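Local coordinates for protein PpBBE-like 1 D396N (Physcomitrella patens subsp. patens, PDB 6EO5) that oxidises cellobiose using a covalently held FAD cofactor, as a berberine bridge enzyme-like oxidase of the VAO family, here as an engineered variant, at residues L127-A132 with F213-V218; A383-N388 with G443-T448; Q61-C66 with L95-E100. One frame throughout, in Å; residues are numbered along the deposited sequence.

Overall arrangement
Three successive closures join separate parts of this FAD-dependent oxidase. From the N terminus, contact 3 comes first: 61-66 and 95-100 close a loop of 28 residues and set helix 57-70 on the four-stranded mixed sheet. Contact 1 follows, bringing 213-218 back to 127-132 across 80 residues, so that helix 122-133 rests on strand 207-217 of the second sheet. Contact 2, between 383-388 and 443-448, joins the loop before strand 391-398 to the start of helix 446-456. The closures run in series, neither nested nor crossed, with centres 29 to 30 Å apart and no touch between them.

Contact 1 of 3, residues L127-A132 with F213-V218; sequences LALWNA and FRVHDV
L129 and W130 of one helix turn meet V215 and V218 where strand 207-217 runs out, a helix-on-sheet packing in which helix 122-133 lies against the antiparallel sheet of the FAD-binding part, consistent with the VAO family. At the first of its two points of touch, L129 CD2 approaches V215 CG1 at 4.0 Å, the two apolar branches crossing at a slant. Both side chains leave their backbones in the direction of the partner. The leucine has CG anti to its carbonyl carbon (chi1 -76°), and this sends the branched end out from the helix to V215.

The second point is of another kind. W130 does not aim its CB at the strand; with CG anti to the backbone N (chi1 177°), the indole swings its six-membered ring round to V218. There it offers an edge rather than a face: CZ3 stands 3.3 Å from V218 O, and the oxygen lies near the ring plane.

Further out, W302 of helix 302-308 packs on both W130 and V218, while F105 and A114 of neighbouring strands touch L129. The chain itself links the two sides: helix 122-133 passes almost directly into strand 135-136, whose T136 shares a backbone hydrogen bond with H216. Within the helix, N131 N bonds to L127 O at 2.9 Å. Beside the indole edge, V218 also contributes a methyl, CG2, which lies 4.2 Å from W130 CZ3.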
loop_
_atom_site.group_PDB
_atom_site.type_symbol
_atom_site.label_atom_id
_atom_site.label_comp_id
_atom_site.label_asym_id
_atom_site.label_seq_id
_atom_site.Cartn_x
_atom_site.Cartn_y
_atom_site.Cartn_z
ATOM N N LEU A 127 -17.299 -2.312 -0.764
ATOM C CA LEU A 127 -18.690 -2.704 -0.930
ATOM C C LEU A 127 -19.405 -2.744 0.416
ATOM O O LEU A 127 -20.514 -2.212 0.559
ATOM C CB LEU A 127 -18.751 -4.063 -1.625
ATOM C CG LEU A 127 -20.085 -4.445 -2.254
ATOM C CD1 LEU A 127 -20.712 -3.231 -2.930
ATOM C CD2 LEU A 127 -19.880 -5.566 -3.249
ATOM N N ALA A 128 -18.769 -3.352 1.424
ATOM C CA ALA A 128 -19.381 -3.424 2.748
ATOM C C ALA A 128 -19.627 -2.036 3.321
ATOM O O ALA A 128 -20.690 -1.774 3.896
ATOM C CB ALA A 128 -18.508 -4.246 3.691
ATOM N N LEU A 129 -18.652 -1.134 3.180
ATOM C CA LEU A 129 -18.785 0.205 3.753
ATOM C C LEU A 129 -19.791 1.055 2.984
ATOM O O LEU A 129 -20.443 1.928 3.569
ATOM C CB LEU A 129 -17.419 0.899 3.789
ATOM C CG LEU A 129 -16.445 0.446 4.883
ATOM C CD1 LEU A 129 -15.047 1.002 4.619
ATOM C CD2 LEU A 129 -16.937 0.888 6.249
ATOM N N TRP A 130 -19.921 0.825 1.677
ATOM C CA TRP A 130 -20.904 1.558 0.883
ATOM C C TRP A 130 -22.323 1.109 1.227
ATOM O O TRP A 130 -23.195 1.935 1.536
ATOM C CB TRP A 130 -20.608 1.349 -0.601
ATOM C CG TRP A 130 -21.581 1.994 -1.521
ATOM C CD1 TRP A 130 -22.458 1.364 -2.345
ATOM C CD2 TRP A 130 -21.766 3.401 -1.730
ATOM N NE1 TRP A 130 -23.183 2.286 -3.054
ATOM C CE2 TRP A 130 -22.782 3.546 -2.696
ATOM C CE3 TRP A 130 -21.175 4.550 -1.192
ATOM C CZ2 TRP A 130 -23.223 4.795 -3.144
ATOM C CZ3 TRP A 130 -21.620 5.801 -1.635
ATOM C CH2 TRP A 130 -22.640 5.908 -2.603
ATOM N N ASN A 131 -22.556 -0.209 1.190
ATOM C CA ASN A 131 -23.852 -0.773 1.542
ATOM C C ASN A 131 -24.257 -0.415 2.965
ATOM O O ASN A 131 -25.438 -0.189 3.240
ATOM C CB ASN A 131 -23.820 -2.291 1.374
ATOM C CG ASN A 131 -23.744 -2.726 -0.088
ATOM O OD1 ASN A 131 -24.047 -1.960 -1.002
ATOM N ND2 ASN A 131 -23.332 -3.971 -0.310
ATOM N N ALA A 132 -23.303 -0.371 3.894
ATOM C CA ALA A 132 -23.673 -0.177 5.293
ATOM C C ALA A 132 -24.156 1.239 5.559
ATOM O O ALA A 132 -25.082 1.432 6.352
ATOM C CB ALA A 132 -22.504 -0.515 6.214
ATOM N N PHE A 213 -11.476 1.675 12.150
ATOM C CA PHE A 213 -11.217 2.794 11.252
ATOM C C PHE A 213 -12.198 3.933 11.477
ATOM O O PHE A 213 -13.386 3.705 11.714
ATOM C CB PHE A 213 -11.306 2.364 9.786
ATOM C CG PHE A 213 -10.159 1.520 9.333
ATOM C CD1 PHE A 213 -8.903 2.087 9.153
ATOM C CD2 PHE A 213 -10.329 0.167 9.083
ATOM C CE1 PHE A 213 -7.837 1.327 8.728
ATOM C CE2 PHE A 213 -9.265 -0.605 8.656
ATOM C CZ PHE A 213 -8.013 -0.024 8.478
ATOM N N ARG A 214 -11.683 5.158 11.408
ATOM C CA ARG A 214 -12.521 6.320 11.146
ATOM C C ARG A 214 -13.009 6.244 9.704
ATOM O O ARG A 214 -12.220 5.967 8.795
ATOM C CB ARG A 214 -11.727 7.607 11.379
ATOM C CG ARG A 214 -12.452 8.874 10.986
ATOM C CD ARG A 214 -13.540 9.203 12.013
ATOM N NE ARG A 214 -12.965 9.461 13.338
ATOM C CZ ARG A 214 -13.580 9.202 14.490
ATOM N NH1 ARG A 214 -14.791 8.653 14.481
ATOM N NH2 ARG A 214 -12.980 9.473 15.647
ATOM N N VAL A 215 -14.310 6.442 9.490
ATOM C CA VAL A 215 -14.892 6.357 8.153
ATOM C C VAL A 215 -15.422 7.731 7.757
ATOM O O VAL A 215 -15.555 8.632 8.585
ATOM C CB VAL A 215 -15.983 5.275 8.047
ATOM C CG1 VAL A 215 -15.390 3.902 8.363
ATOM C CG2 VAL A 215 -17.173 5.593 8.951
ATOM N N HIS A 216 -15.697 7.894 6.457
ATOM C CA HIS A 216 -16.041 9.193 5.881
ATOM C C HIS A 216 -17.224 9.089 4.924
ATOM O O HIS A 216 -17.303 8.157 4.116
ATOM C CB HIS A 216 -14.846 9.807 5.148
ATOM C CG HIS A 216 -13.613 9.883 5.991
ATOM N ND1 HIS A 216 -13.251 11.019 6.682
ATOM C CD2 HIS A 216 -12.673 8.950 6.282
ATOM C CE1 HIS A 216 -12.134 10.789 7.347
ATOM N NE2 HIS A 216 -11.764 9.540 7.124
ATOM N N ASP A 217 -18.128 10.075 5.014
ATOM C CA ASP A 217 -19.320 10.106 4.180
ATOM C C ASP A 217 -18.964 10.397 2.726
ATOM O O ASP A 217 -18.328 11.413 2.421
ATOM C CB ASP A 217 -20.297 11.163 4.696
ATOM C CG ASP A 217 -21.512 11.330 3.787
ATOM O OD1 ASP A 217 -22.219 10.324 3.500
ATOM O OD2 ASP A 217 -21.746 12.469 3.341
ATOM N N VAL A 218 -19.407 9.517 1.826
ATOM C CA VAL A 218 -19.197 9.693 0.392
ATOM C C VAL A 218 -20.518 9.502 -0.351
ATOM O O VAL A 218 -20.562 8.889 -1.424
ATOM C CB VAL A 218 -18.119 8.724 -0.138
ATOM C CG1 VAL A 218 -16.732 9.271 0.157
ATOM C CG2 VAL A 218 -18.283 7.314 0.458
#

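Contact 2 of 3, residues A383-N388 with G443-T448; sequences AFIHRN and GSSLST
I385 is the residue through which the loop 383-388 reaches the start of the C-terminal helix, in the berberine and berberine-like region, and its two branches divide the work. CD1 comes over the backbone of G443, 3.7 Å from G443 N, while CG2 lies 3.9 Å from S445 OG. The fork is set by chi1 of 67°, with CG1 lodged between the backbone N and the carbonyl carbon, and by an extended chi2 that carries CD1 onward to the glycine. G443 has positive phi and follows helix 438-442; lacking a side chain, it lets the isoleucine methyl lie directly against its main chain. Its carbonyl accepts from L446 N at 3.1 Å, closing the 3-10 turn 444-445 that leads into helix 446-456.

The tight side continues inside the loop, where H386 is the centre of an inverse gamma turn. I385 CG1 sits 3.4 Å above the H386 ring plane, toward the rim, and H386 CD2 in turn lies over a face of the F384 ring. R387 folds back so that its guanidinium has F384 CD1 over its centre, and R387 NE donates to F384 O at 3.2 Å from above the carbonyl plane, a bent bond with an N-H...O angle of 140°.

The other side is looser: S445 is buried but I385 only partly so, and beyond S445 the helix turn presents S447 and T448 to solvent. Helix 191-200 lies beside both segments, with F195 packing on S445 and T448 and sharing a backbone hydrogen bond with A383; R387 forms a salt bridge with D168, and the loop then runs on into strand 391-398.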
loop_
_atom_site.group_PDB
_atom_site.type_symbol
_atom_site.label_atom_id
_atom_site.label_comp_id
_atom_site.label_asym_id
_atom_site.label_seq_id
_atom_site.Cartn_x
_atom_site.Cartn_y
_atom_site.Cartn_z
ATOM N N ALA A 383 4.372 6.721 12.921
ATOM C CA ALA A 383 5.525 6.100 12.294
ATOM C C ALA A 383 5.653 6.475 10.821
ATOM O O ALA A 383 6.715 6.251 10.234
ATOM C CB ALA A 383 5.444 4.580 12.446
ATOM N N PHE A 384 4.609 7.028 10.206
ATOM C CA PHE A 384 4.670 7.469 8.817
ATOM C C PHE A 384 5.171 8.910 8.776
ATOM O O PHE A 384 4.506 9.818 9.286
ATOM C CB PHE A 384 3.303 7.344 8.140
ATOM C CG PHE A 384 3.351 7.508 6.652
ATOM C CD1 PHE A 384 3.277 8.772 6.078
ATOM C CD2 PHE A 384 3.500 6.401 5.822
ATOM C CE1 PHE A 384 3.336 8.933 4.701
ATOM C CE2 PHE A 384 3.563 6.553 4.441
ATOM C CZ PHE A 384 3.469 7.828 3.881
ATOM N N ILE A 385 6.332 9.117 8.155
ATOM C CA ILE A 385 7.051 10.386 8.250
ATOM C C ILE A 385 6.894 11.270 7.015
ATOM O O ILE A 385 7.182 12.473 7.091
ATOM C CB ILE A 385 8.557 10.147 8.524
ATOM C CG1 ILE A 385 9.235 9.475 7.318
ATOM C CG2 ILE A 385 8.760 9.322 9.798
ATOM C CD1 ILE A 385 10.767 9.464 7.392
ATOM N N HIS A 386 6.446 10.719 5.890
ATOM C CA HIS A 386 6.492 11.425 4.611
ATOM C C HIS A 386 5.333 12.410 4.533
ATOM O O HIS A 386 4.323 12.196 3.858
ATOM C CB HIS A 386 6.479 10.415 3.475
ATOM C CG HIS A 386 7.339 9.223 3.748
ATOM N ND1 HIS A 386 8.717 9.297 3.807
ATOM C CD2 HIS A 386 7.016 7.938 4.027
ATOM C CE1 HIS A 386 9.205 8.102 4.097
ATOM N NE2 HIS A 386 8.193 7.259 4.230
ATOM N N ARG A 387 5.497 13.526 5.239
ATOM C CA ARG A 387 4.432 14.502 5.416
ATOM C C ARG A 387 4.748 15.837 4.754
ATOM O O ARG A 387 4.077 16.833 5.051
ATOM C CB ARG A 387 4.162 14.711 6.905
ATOM C CG ARG A 387 3.923 13.427 7.671
ATOM C CD ARG A 387 2.577 12.859 7.325
ATOM N NE ARG A 387 2.203 11.773 8.224
ATOM C CZ ARG A 387 1.033 11.146 8.164
ATOM N NH1 ARG A 387 0.143 11.519 7.250
ATOM N NH2 ARG A 387 0.754 10.158 9.011
ATOM N N ASN A 388 5.764 15.889 3.873
ATOM C CA ASN A 388 6.208 17.165 3.319
ATOM C C ASN A 388 6.644 17.066 1.856
ATOM O O ASN A 388 7.426 17.909 1.388
ATOM C CB ASN A 388 7.352 17.745 4.154
ATOM C CG ASN A 388 7.447 19.252 4.038
ATOM O OD1 ASN A 388 6.435 19.963 4.096
ATOM N ND2 ASN A 388 8.658 19.753 3.862
ATOM N N GLY A 443 13.361 7.338 9.012
ATOM C CA GLY A 443 13.995 8.606 9.375
ATOM C C GLY A 443 14.038 8.912 10.869
ATOM O O GLY A 443 14.527 8.111 11.676
ATOM N N SER A 444 13.510 10.091 11.246
ATOM C CA SER A 444 13.594 10.581 12.630
ATOM C C SER A 444 12.843 9.713 13.627
ATOM O O SER A 444 13.048 9.873 14.833
ATOM C CB SER A 444 13.028 12.000 12.775
ATOM O OG SER A 444 13.673 12.947 11.941
ATOM N N SER A 445 11.950 8.841 13.172
ATOM C CA SER A 445 11.167 8.006 14.066
ATOM C C SER A 445 11.761 6.621 14.258
ATOM O O SER A 445 11.203 5.827 15.018
ATOM C CB SER A 445 9.722 7.881 13.546
ATOM O OG SER A 445 9.006 9.101 13.692
ATOM N N LEU A 446 12.881 6.309 13.600
ATOM C CA LEU A 446 13.366 4.927 13.599
ATOM C C LEU A 446 13.901 4.510 14.968
ATOM O O LEU A 446 13.660 3.377 15.407
ATOM C CB LEU A 446 14.419 4.743 12.509
ATOM C CG LEU A 446 15.149 3.401 12.440
ATOM C CD1 LEU A 446 14.178 2.235 12.281
ATOM C CD2 LEU A 446 16.160 3.433 11.309
ATOM N N SER A 447 14.602 5.413 15.669
ATOM C CA SER A 447 15.017 5.140 17.048
ATOM C C SER A 447 13.828 4.734 17.911
ATOM O O SER A 447 13.869 3.718 18.616
ATOM C CB SER A 447 15.700 6.366 17.665
ATOM O OG SER A 447 16.597 6.994 16.769
ATOM N N THR A 448 12.761 5.534 17.877
ATOM C CA THR A 448 11.546 5.184 18.606
ATOM C C THR A 448 11.027 3.820 18.175
ATOM O O THR A 448 10.646 2.999 19.017
ATOM C CB THR A 448 10.485 6.269 18.404
ATOM O OG1 THR A 448 10.996 7.517 18.889
ATOM C CG2 THR A 448 9.222 5.932 19.146
#

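Contact 3 of 3, residues Q61-C66 with L95-E100; sequences QNAVFC and LVVDME
In the beta-alpha-beta crossover that leads from strand 50-53 through helix 57-70 to strand 74-77, A63 of the helix rests on L95 and V97 of the strand lying between those two. The alanine is the pivot: its CB is 4.0 Å from L95 CD2 and equally 4.0 Å from V97 CG2, so a single small methyl fits against two side chains placed two residues apart on the same sheet face. Such a small residue lets the helix come close, and the CA atoms of A63 and V97 are 7.3 Å apart. L95 also touches the helix backbone, with CD2 3.8 Å from A63 O. Its CG stands anti to the backbone N (chi1 173°), turning the branched end down onto the helix. V97 uses CG2, the branch anti to its carbonyl carbon. All three residues are buried, and the interface is wholly apolar in its side chains.

On the other sheet face, the alternation of the strand places V96 and D98. D98 forms an Asx turn: E100 N meets D98 OD1 at 2.8 Å, nearly in line with the carboxylate C-O bond, though the N-H...O angle is bent to 137°. OD2 is engaged as well, in a salt bridge to R77, so both oxygens of this buried carboxylate have partners that probably limit its rotation.

The V97 side chain is about 8 Å from the bound FAD. Beyond the pair, C66 is joined by a disulfide to C17 of helix 14-21, whose L18 touches L95, while V52 of strand 50-53 packs on A63 and I74 of strand 74-77 on V97.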
loop_
_atom_site.group_PDB
_atom_site.type_symbol
_atom_site.label_atom_id
_atom_site.label_comp_id
_atom_site.label_asym_id
_atom_site.label_seq_id
_atom_site.Cartn_x
_atom_site.Cartn_y
_atom_site.Cartn_z
ATOM N N GLN A 61 -2.846 -17.320 18.445
ATOM C CA GLN A 61 -1.986 -17.598 19.591
ATOM C C GLN A 61 -1.323 -18.967 19.482
ATOM O O GLN A 61 -0.167 -19.135 19.899
ATOM C CB GLN A 61 -2.796 -17.492 20.877
ATOM C CG GLN A 61 -3.064 -16.060 21.283
ATOM C CD GLN A 61 -4.179 -15.931 22.293
ATOM O OE1 GLN A 61 -5.208 -16.613 22.191
ATOM N NE2 GLN A 61 -3.992 -15.044 23.273
ATOM N N ASN A 62 -2.027 -19.948 18.911
ATOM C CA ASN A 62 -1.434 -21.267 18.732
ATOM C C ASN A 62 -0.279 -21.216 17.747
ATOM O O ASN A 62 0.793 -21.779 18.003
ATOM C CB ASN A 62 -2.483 -22.259 18.250
ATOM C CG ASN A 62 -1.867 -23.560 17.795
ATOM O OD1 ASN A 62 -1.529 -23.726 16.625
ATOM N ND2 ASN A 62 -1.702 -24.489 18.725
ATOM N N ALA A 63 -0.486 -20.555 16.600
ATOM C CA ALA A 63 0.575 -20.452 15.601
ATOM C C ALA A 63 1.801 -19.743 16.168
ATOM O O ALA A 63 2.935 -20.178 15.944
ATOM C CB ALA A 63 0.054 -19.733 14.354
ATOM N N VAL A 64 1.591 -18.661 16.921
ATOM C CA VAL A 64 2.712 -17.934 17.509
ATOM C C VAL A 64 3.434 -18.802 18.533
ATOM O O VAL A 64 4.668 -18.787 18.625
ATOM C CB VAL A 64 2.220 -16.614 18.128
ATOM C CG1 VAL A 64 3.337 -15.938 18.916
ATOM C CG2 VAL A 64 1.684 -15.690 17.041
ATOM N N PHE A 65 2.682 -19.575 19.316
ATOM C CA PHE A 65 3.314 -20.463 20.282
ATOM C C PHE A 65 4.077 -21.583 19.578
ATOM O O PHE A 65 5.221 -21.892 19.935
ATOM C CB PHE A 65 2.258 -21.031 21.232
ATOM C CG PHE A 65 2.782 -22.094 22.156
ATOM C CD1 PHE A 65 3.368 -21.754 23.365
ATOM C CD2 PHE A 65 2.694 -23.437 21.811
ATOM C CE1 PHE A 65 3.859 -22.735 24.207
ATOM C CE2 PHE A 65 3.183 -24.419 22.651
ATOM C CZ PHE A 65 3.764 -24.069 23.848
ATOM N N CYS A 66 3.457 -22.198 18.569
ATOM C CA CYS A 66 4.068 -23.344 17.904
ATOM C C CYS A 66 5.309 -22.958 17.114
ATOM O O CYS A 66 6.236 -23.768 16.982
ATOM C CB CYS A 66 3.053 -24.015 16.979
ATOM S SG CYS A 66 1.797 -24.961 17.867
ATOM N N LEU A 95 6.649 -20.076 8.835
ATOM C CA LEU A 95 5.229 -20.372 9.001
ATOM C C LEU A 95 4.442 -19.142 8.570
ATOM O O LEU A 95 4.543 -18.080 9.201
ATOM C CB LEU A 95 4.898 -20.745 10.445
ATOM C CG LEU A 95 3.407 -20.911 10.773
ATOM C CD1 LEU A 95 2.801 -22.081 10.006
ATOM C CD2 LEU A 95 3.171 -21.049 12.275
ATOM N N VAL A 96 3.668 -19.278 7.497
ATOM C CA VAL A 96 2.825 -18.193 7.001
ATOM C C VAL A 96 1.472 -18.288 7.685
ATOM O O VAL A 96 0.756 -19.283 7.533
ATOM C CB VAL A 96 2.662 -18.250 5.473
ATOM C CG1 VAL A 96 1.652 -17.191 5.023
ATOM C CG2 VAL A 96 4.009 -18.076 4.763
ATOM N N VAL A 97 1.114 -17.248 8.425
ATOM C CA VAL A 97 -0.167 -17.182 9.126
ATOM C C VAL A 97 -1.113 -16.358 8.255
ATOM O O VAL A 97 -1.227 -15.140 8.395
ATOM C CB VAL A 97 -0.007 -16.592 10.519
ATOM C CG1 VAL A 97 -1.351 -16.594 11.256
ATOM C CG2 VAL A 97 1.061 -17.355 11.273
ATOM N N ASP A 98 -1.803 -17.034 7.339
ATOM C CA ASP A 98 -2.740 -16.380 6.433
ATOM C C ASP A 98 -4.010 -15.998 7.192
ATOM O O ASP A 98 -4.719 -16.869 7.704
ATOM C CB ASP A 98 -3.047 -17.305 5.258
ATOM C CG ASP A 98 -3.927 -16.655 4.208
ATOM O OD1 ASP A 98 -4.969 -16.058 4.555
ATOM O OD2 ASP A 98 -3.574 -16.753 3.019
ATOM N N MET A 99 -4.304 -14.699 7.250
ATOM C CA MET A 99 -5.384 -14.167 8.069
ATOM C C MET A 99 -6.719 -14.077 7.322
ATOM O O MET A 99 -7.591 -13.292 7.715
ATOM C CB MET A 99 -4.985 -12.796 8.615
ATOM C CG MET A 99 -3.800 -12.859 9.549
ATOM S SD MET A 99 -4.199 -13.754 11.064
ATOM C CE MET A 99 -5.155 -12.507 11.942
ATOM N N GLU A 100 -6.898 -14.889 6.277
ATOM C CA GLU A 100 -8.067 -14.801 5.410
ATOM C C GLU A 100 -9.381 -14.971 6.164
ATOM O O GLU A 100 -10.425 -14.482 5.711
ATOM C CB GLU A 100 -7.930 -15.870 4.340
ATOM C CG GLU A 100 -8.999 -15.961 3.309
ATOM C CD GLU A 100 -8.648 -17.035 2.304
ATOM O OE1 GLU A 100 -8.128 -18.102 2.732
ATOM O OE2 GLU A 100 -8.848 -16.792 1.093
#